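Local coordinates for protein guanidinopropionase (Pseudomonas aeruginosa, PDB 3NIQ) that hydrolyses 3-guanidinopropanoate to beta-alanine and urea as an arginase-family homohexamer that binds two manganese ions per subunit, at residues F239-L244 with A280-V285; M144-A149 with T183-I188. All coordinates share one frame; numbering follows the deposited sequence.

Contact 1: residues F239-L244 with A280-V285. With MN (manganese (II) ion), chain E; MN (manganese (II) ion), chain D.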
loop_
_atom_site.group_PDB
_atom_site.type_symbol
_atom_site.label_atom_id
_atom_site.label_comp_id
_atom_site.label_asym_id
_atom_site.label_seq_id
_atom_site.Cartn_x
_atom_site.Cartn_y
_atom_site.Cartn_z
ATOM N N PHE A 239 -0.130 -18.915 -20.311
ATOM C CA PHE A 239 -1.113 -18.153 -19.555
ATOM C C PHE A 239 -0.556 -16.779 -19.148
ATOM O O PHE A 239 0.334 -16.688 -18.287
ATOM C CB PHE A 239 -1.520 -18.961 -18.308
ATOM C CG PHE A 239 -2.698 -18.387 -17.580
ATOM C CD1 PHE A 239 -3.994 -18.795 -17.892
ATOM C CD2 PHE A 239 -2.511 -17.418 -16.586
ATOM C CE1 PHE A 239 -5.111 -18.243 -17.214
ATOM C CE2 PHE A 239 -3.608 -16.852 -15.919
ATOM C CZ PHE A 239 -4.905 -17.264 -16.222
ATOM N N ASP A 240 -1.077 -15.722 -19.766
ATOM C CA ASP A 240 -0.686 -14.363 -19.436
ATOM C C ASP A 240 -1.728 -13.887 -18.416
ATOM O O ASP A 240 -2.923 -13.884 -18.701
ATOM C CB ASP A 240 -0.661 -13.506 -20.725
ATOM C CG ASP A 240 -0.342 -12.025 -20.480
ATOM O OD1 ASP A 240 -0.503 -11.518 -19.344
ATOM O OD2 ASP A 240 0.055 -11.328 -21.448
ATOM N N VAL A 241 -1.276 -13.525 -17.219
ATOM C CA VAL A 241 -2.197 -13.226 -16.137
ATOM C C VAL A 241 -3.061 -12.012 -16.455
ATOM O O VAL A 241 -4.108 -11.844 -15.857
ATOM C CB VAL A 241 -1.513 -13.054 -14.750
ATOM C CG1 VAL A 241 -0.806 -14.354 -14.296
ATOM C CG2 VAL A 241 -0.548 -11.871 -14.748
ATOM N N ASP A 242 -2.643 -11.184 -17.412
ATOM C CA ASP A 242 -3.480 -10.042 -17.788
ATOM C C ASP A 242 -4.750 -10.453 -18.590
ATOM O O ASP A 242 -5.588 -9.612 -18.908
ATOM C CB ASP A 242 -2.639 -8.910 -18.459
ATOM C CG ASP A 242 -2.244 -9.212 -19.914
ATOM O OD1 ASP A 242 -2.871 -10.076 -20.562
ATOM O OD2 ASP A 242 -1.284 -8.567 -20.409
ATOM N N VAL A 243 -4.906 -11.748 -18.890
ATOM C CA VAL A 243 -6.215 -12.259 -19.356
ATOM C C VAL A 243 -7.282 -12.019 -18.269
ATOM O O VAL A 243 -8.453 -11.761 -18.563
ATOM C CB VAL A 243 -6.174 -13.755 -19.709
ATOM C CG1 VAL A 243 -6.086 -14.633 -18.456
ATOM C CG2 VAL A 243 -7.384 -14.144 -20.586
ATOM N N LEU A 244 -6.864 -12.089 -17.014
ATOM C CA LEU A 244 -7.774 -11.889 -15.890
ATOM C C LEU A 244 -8.103 -10.412 -15.686
ATOM O O LEU A 244 -7.281 -9.549 -15.981
ATOM C CB LEU A 244 -7.131 -12.421 -14.600
ATOM C CG LEU A 244 -6.801 -13.918 -14.646
ATOM C CD1 LEU A 244 -5.947 -14.273 -13.487
ATOM C CD2 LEU A 244 -8.072 -14.772 -14.652
ATOM N N ALA A 280 4.182 -25.566 -20.457
ATOM C CA ALA A 280 3.256 -24.493 -20.158
ATOM C C ALA A 280 3.997 -23.390 -19.455
ATOM O O ALA A 280 5.082 -23.616 -18.922
ATOM C CB ALA A 280 2.079 -25.008 -19.297
ATOM N N ASP A 281 3.435 -22.185 -19.468
ATOM C CA ASP A 281 4.011 -21.109 -18.695
ATOM C C ASP A 281 2.935 -20.172 -18.136
ATOM O O ASP A 281 1.787 -20.173 -18.606
ATOM C CB ASP A 281 5.080 -20.324 -19.498
ATOM C CG ASP A 281 4.525 -19.698 -20.768
ATOM O OD1 ASP A 281 3.399 -19.166 -20.727
ATOM O OD2 ASP A 281 5.232 -19.712 -21.808
ATOM N N VAL A 282 3.342 -19.386 -17.133
ATOM C CA VAL A 282 2.504 -18.366 -16.507
ATOM C C VAL A 282 3.334 -17.096 -16.544
ATOM O O VAL A 282 4.364 -17.005 -15.873
ATOM C CB VAL A 282 2.178 -18.716 -15.034
ATOM C CG1 VAL A 282 1.345 -17.626 -14.409
ATOM C CG2 VAL A 282 1.415 -20.060 -14.941
ATOM N N VAL A 283 2.921 -16.126 -17.354
ATOM C CA VAL A 283 3.792 -14.968 -17.594
ATOM C C VAL A 283 3.112 -13.669 -17.196
ATOM O O VAL A 283 1.924 -13.672 -16.953
ATOM C CB VAL A 283 4.213 -14.884 -19.076
ATOM C CG1 VAL A 283 5.024 -16.106 -19.444
ATOM C CG2 VAL A 283 2.972 -14.706 -20.010
ATOM N N GLU A 284 3.915 -12.607 -17.105
ATOM C CA GLU A 284 3.495 -11.209 -16.873
ATOM C C GLU A 284 3.074 -10.906 -15.424
ATOM O O GLU A 284 2.486 -9.852 -15.161
ATOM C CB GLU A 284 2.401 -10.741 -17.883
ATOM C CG GLU A 284 2.813 -10.749 -19.366
ATOM C CD GLU A 284 3.829 -9.659 -19.723
ATOM O OE1 GLU A 284 4.197 -8.839 -18.845
ATOM O OE2 GLU A 284 4.295 -9.641 -20.877
ATOM N N VAL A 285 3.368 -11.802 -14.484
ATOM C CA VAL A 285 3.258 -11.410 -13.066
ATOM C C VAL A 285 4.289 -10.324 -12.767
ATOM O O VAL A 285 5.474 -10.536 -12.947
ATOM C CB VAL A 285 3.458 -12.589 -12.089
ATOM C CG1 VAL A 285 3.360 -12.107 -10.628
ATOM C CG2 VAL A 285 2.376 -13.699 -12.339
HETATM MN MN MN E . -1.215 -9.661 -22.388
HETATM MN MN MN D . 0.986 -11.715 -23.367
HETATM O O HOH W 1 0.448 -9.405 -23.856
#
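Asp240 and Glu284 cross at a slant, their carboxylate planes 25° apart: OD1 of Asp240 rests on the bent aliphatic part of Glu284, 3.3 Å from its CB. With CG anti to the backbone N (chi1 176°), Asp240 sends its carboxylate past the strand end, where a single oxygen, OD2, binds both manganese ions, 2.2 Å from that shared with His126 and 2.3 Å from that shared with His150. OD1 closes an Asx turn, accepting the backbone N of Asp242 at 2.9 Å on its anti side, out of the carboxylate plane; this bond probably fixes the rotation of the bridging group. Asp242 grips one ion with both oxygens, and water 1 links the two metals. The Glu284 carboxylate stands close by without touching, its OE2 hydrogen-bonded to the backbone N of His126. Such a binuclear cluster at the carboxyl ends of parallel strands is the hallmark of the arginase fold, and the strands here form a beta-alpha-beta unit with helix 262-270. Backbone bonds zip them together: Phe239 N to Asp281 O, Val283 N to Phe239 O, and a straighter one just past the strand, from Val241 N to Val283 O (3.2 Å, 169°). On the face of Phe239 and Val282, CG1 of Val241 lies 3.9 Å from CG1 of Val282 and 3.8 Å from CG2 of Val285; Thr295 and Leu306 of helix 294-317 cover Val241 and Val282.

Contact 2: residues M144-A149 with T183-I188. With MN (manganese (II) ion), chain D; MN (manganese (II) ion), chain E.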
loop_
_atom_site.group_PDB
_atom_site.type_symbol
_atom_site.label_atom_id
_atom_site.label_comp_id
_atom_site.label_asym_id
_atom_site.label_seq_id
_atom_site.Cartn_x
_atom_site.Cartn_y
_atom_site.Cartn_z
ATOM N N MET A 144 -0.955 -24.464 -29.582
ATOM C CA MET A 144 -1.029 -23.703 -28.317
ATOM C C MET A 144 -2.441 -23.270 -27.936
ATOM O O MET A 144 -3.235 -22.929 -28.796
ATOM C CB MET A 144 -0.092 -22.491 -28.375
ATOM C CG MET A 144 -0.160 -21.551 -27.160
ATOM S SD MET A 144 1.004 -20.180 -27.278
ATOM C CE MET A 144 0.277 -19.193 -28.580
ATOM N N VAL A 145 -2.744 -23.347 -26.641
ATOM C CA VAL A 145 -3.873 -22.653 -26.041
ATOM C C VAL A 145 -3.256 -21.481 -25.276
ATOM O O VAL A 145 -2.480 -21.676 -24.353
ATOM C CB VAL A 145 -4.648 -23.531 -25.034
ATOM C CG1 VAL A 145 -5.849 -22.735 -24.446
ATOM C CG2 VAL A 145 -5.158 -24.840 -25.687
ATOM N N HIS A 146 -3.612 -20.268 -25.675
ATOM C CA HIS A 146 -2.978 -19.049 -25.198
ATOM C C HIS A 146 -4.053 -18.144 -24.562
ATOM O O HIS A 146 -4.977 -17.700 -25.237
ATOM C CB HIS A 146 -2.317 -18.373 -26.408
ATOM C CG HIS A 146 -1.770 -17.005 -26.146
ATOM N ND1 HIS A 146 -1.756 -16.017 -27.110
ATOM C CD2 HIS A 146 -1.212 -16.458 -25.038
ATOM C CE1 HIS A 146 -1.226 -14.914 -26.606
ATOM N NE2 HIS A 146 -0.885 -15.156 -25.349
ATOM N N PHE A 147 -3.947 -17.913 -23.260
ATOM C CA PHE A 147 -4.889 -17.059 -22.510
ATOM C C PHE A 147 -4.264 -15.675 -22.373
ATOM O O PHE A 147 -3.175 -15.550 -21.800
ATOM C CB PHE A 147 -5.091 -17.630 -21.099
ATOM C CG PHE A 147 -5.721 -18.981 -21.073
ATOM C CD1 PHE A 147 -7.088 -19.113 -20.954
ATOM C CD2 PHE A 147 -4.938 -20.129 -21.145
ATOM C CE1 PHE A 147 -7.687 -20.389 -20.922
ATOM C CE2 PHE A 147 -5.513 -21.389 -21.115
ATOM C CZ PHE A 147 -6.895 -21.526 -21.003
ATOM N N ASP A 148 -4.921 -14.638 -22.891
ATOM C CA ASP A 148 -4.308 -13.317 -22.917
ATOM C C ASP A 148 -5.336 -12.217 -23.213
ATOM O O ASP A 148 -6.312 -12.446 -23.938
ATOM C CB ASP A 148 -3.215 -13.297 -24.008
ATOM C CG ASP A 148 -2.081 -12.311 -23.724
ATOM O OD1 ASP A 148 -2.323 -11.145 -23.347
ATOM O OD2 ASP A 148 -0.921 -12.703 -23.901
ATOM N N ALA A 149 -5.108 -11.019 -22.667
ATOM C CA ALA A 149 -5.854 -9.852 -23.130
ATOM C C ALA A 149 -5.369 -9.386 -24.519
ATOM O O ALA A 149 -6.062 -8.612 -25.187
ATOM C CB ALA A 149 -5.759 -8.705 -22.121
ATOM N N THR A 183 -3.507 -23.050 -33.093
ATOM C CA THR A 183 -3.370 -22.000 -32.083
ATOM C C THR A 183 -4.716 -21.358 -31.816
ATOM O O THR A 183 -5.439 -20.960 -32.733
ATOM C CB THR A 183 -2.336 -20.954 -32.527
ATOM O OG1 THR A 183 -1.081 -21.619 -32.762
ATOM C CG2 THR A 183 -2.151 -19.857 -31.468
ATOM N N VAL A 184 -5.058 -21.272 -30.543
ATOM C CA VAL A 184 -6.288 -20.611 -30.145
ATOM C C VAL A 184 -5.970 -19.644 -28.994
ATOM O O VAL A 184 -5.263 -20.008 -28.034
ATOM C CB VAL A 184 -7.422 -21.615 -29.822
ATOM C CG1 VAL A 184 -7.006 -22.608 -28.736
ATOM C CG2 VAL A 184 -8.750 -20.853 -29.427
ATOM N N GLN A 185 -6.452 -18.408 -29.137
ATOM C CA GLN A 185 -6.184 -17.334 -28.172
ATOM C C GLN A 185 -7.491 -16.921 -27.529
ATOM O O GLN A 185 -8.473 -16.704 -28.227
ATOM C CB GLN A 185 -5.510 -16.142 -28.855
ATOM C CG GLN A 185 -4.237 -16.533 -29.626
ATOM C CD GLN A 185 -3.623 -15.344 -30.323
ATOM O OE1 GLN A 185 -4.286 -14.662 -31.106
ATOM N NE2 GLN A 185 -2.364 -15.069 -30.020
ATOM N N ILE A 186 -7.506 -16.858 -26.192
ATOM C CA ILE A 186 -8.731 -16.638 -25.439
ATOM C C ILE A 186 -8.614 -15.447 -24.485
ATOM O O ILE A 186 -7.682 -15.398 -23.667
ATOM C CB ILE A 186 -9.082 -17.885 -24.582
ATOM C CG1 ILE A 186 -9.138 -19.153 -25.448
ATOM C CG2 ILE A 186 -10.402 -17.642 -23.860
ATOM C CD1 ILE A 186 -9.286 -20.441 -24.683
ATOM N N GLY A 187 -9.556 -14.506 -24.583
ATOM C CA GLY A 187 -9.627 -13.396 -23.647
ATOM C C GLY A 187 -9.271 -12.035 -24.232
ATOM O O GLY A 187 -9.315 -11.036 -23.516
ATOM N N ILE A 188 -8.933 -11.997 -25.527
ATOM C CA ILE A 188 -8.477 -10.797 -26.208
ATOM C C ILE A 188 -9.457 -9.629 -26.057
ATOM O O ILE A 188 -10.646 -9.788 -26.316
ATOM C CB ILE A 188 -8.232 -11.064 -27.725
ATOM C CG1 ILE A 188 -7.403 -12.346 -27.946
ATOM C CG2 ILE A 188 -7.571 -9.855 -28.376
ATOM C CD1 ILE A 188 -6.000 -12.314 -27.361
HETATM MN MN MN D . 0.986 -11.715 -23.367
HETATM MN MN MN E . -1.215 -9.661 -22.388
HETATM O O HOH W 1 0.448 -9.405 -23.856
#
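Four backbone hydrogen bonds join Met144-Asp148 to Val184-Ile186 in parallel register: Val184 N to Met144 O, His146 N to Val184 O, Ile186 N to His146 O and Asp148 N to Ile186 O. Among the side chains, NE2 of Gln185 donates to ND1 of His146 at 3.1 Å; it lies in the ring plane, but the bond is bent (138°) and the amide is turned 47° from the ring. ND1 thus accepts, so the ring N-H is on NE2, which donates a bent bond to the anti lone pair of Asp148 OD2 at 2.8 Å. With chi1 172° placing the ring opposite the backbone N to reach both partners, His146 is a second-shell residue that helps position a metal ligand. Apolar packing on the other face centres on Ile186, whose CD1 lies 4.1 Å from both Val145 CG1 and Phe147 CE1, the phenylalanine alongside. Met144 CE meets Thr183 CG2 at 3.8 Å on the histidine face. Metal bonds come just past the strand end: Asp148 bridges the manganese pair with separate oxygens, OD1 2.1 Å from the ion Asp242 also binds, OD2 2.2 Å from the ion His126 and Asp152 also bind, with His150 and Asp240 completing the binuclear site characteristic of ureohydrolases.

Overall arrangement
From the N terminus, contact 2 comes first: strand 142-147 runs into the metal site, the chain passes through helix 168-174, and strand 183-188 returns to its flank, closing the first loop. Contact 1 closes a second loop later, between strands 235-240 and 277-283, so the two follow in series and neither nest nor cross. In the central parallel sheet they become neighbours, with strand 235-240 lying between 277-283 and 142-147. The backbone N of Asp240 probably hydrogen-bonds to Phe147 O, and Val243 packs on Ile186 and Asp148. Both contacts supply ligands to the same manganese pair and share water 1, joining four adjacent strands, the inner two carrying these ligands at or just past their ends.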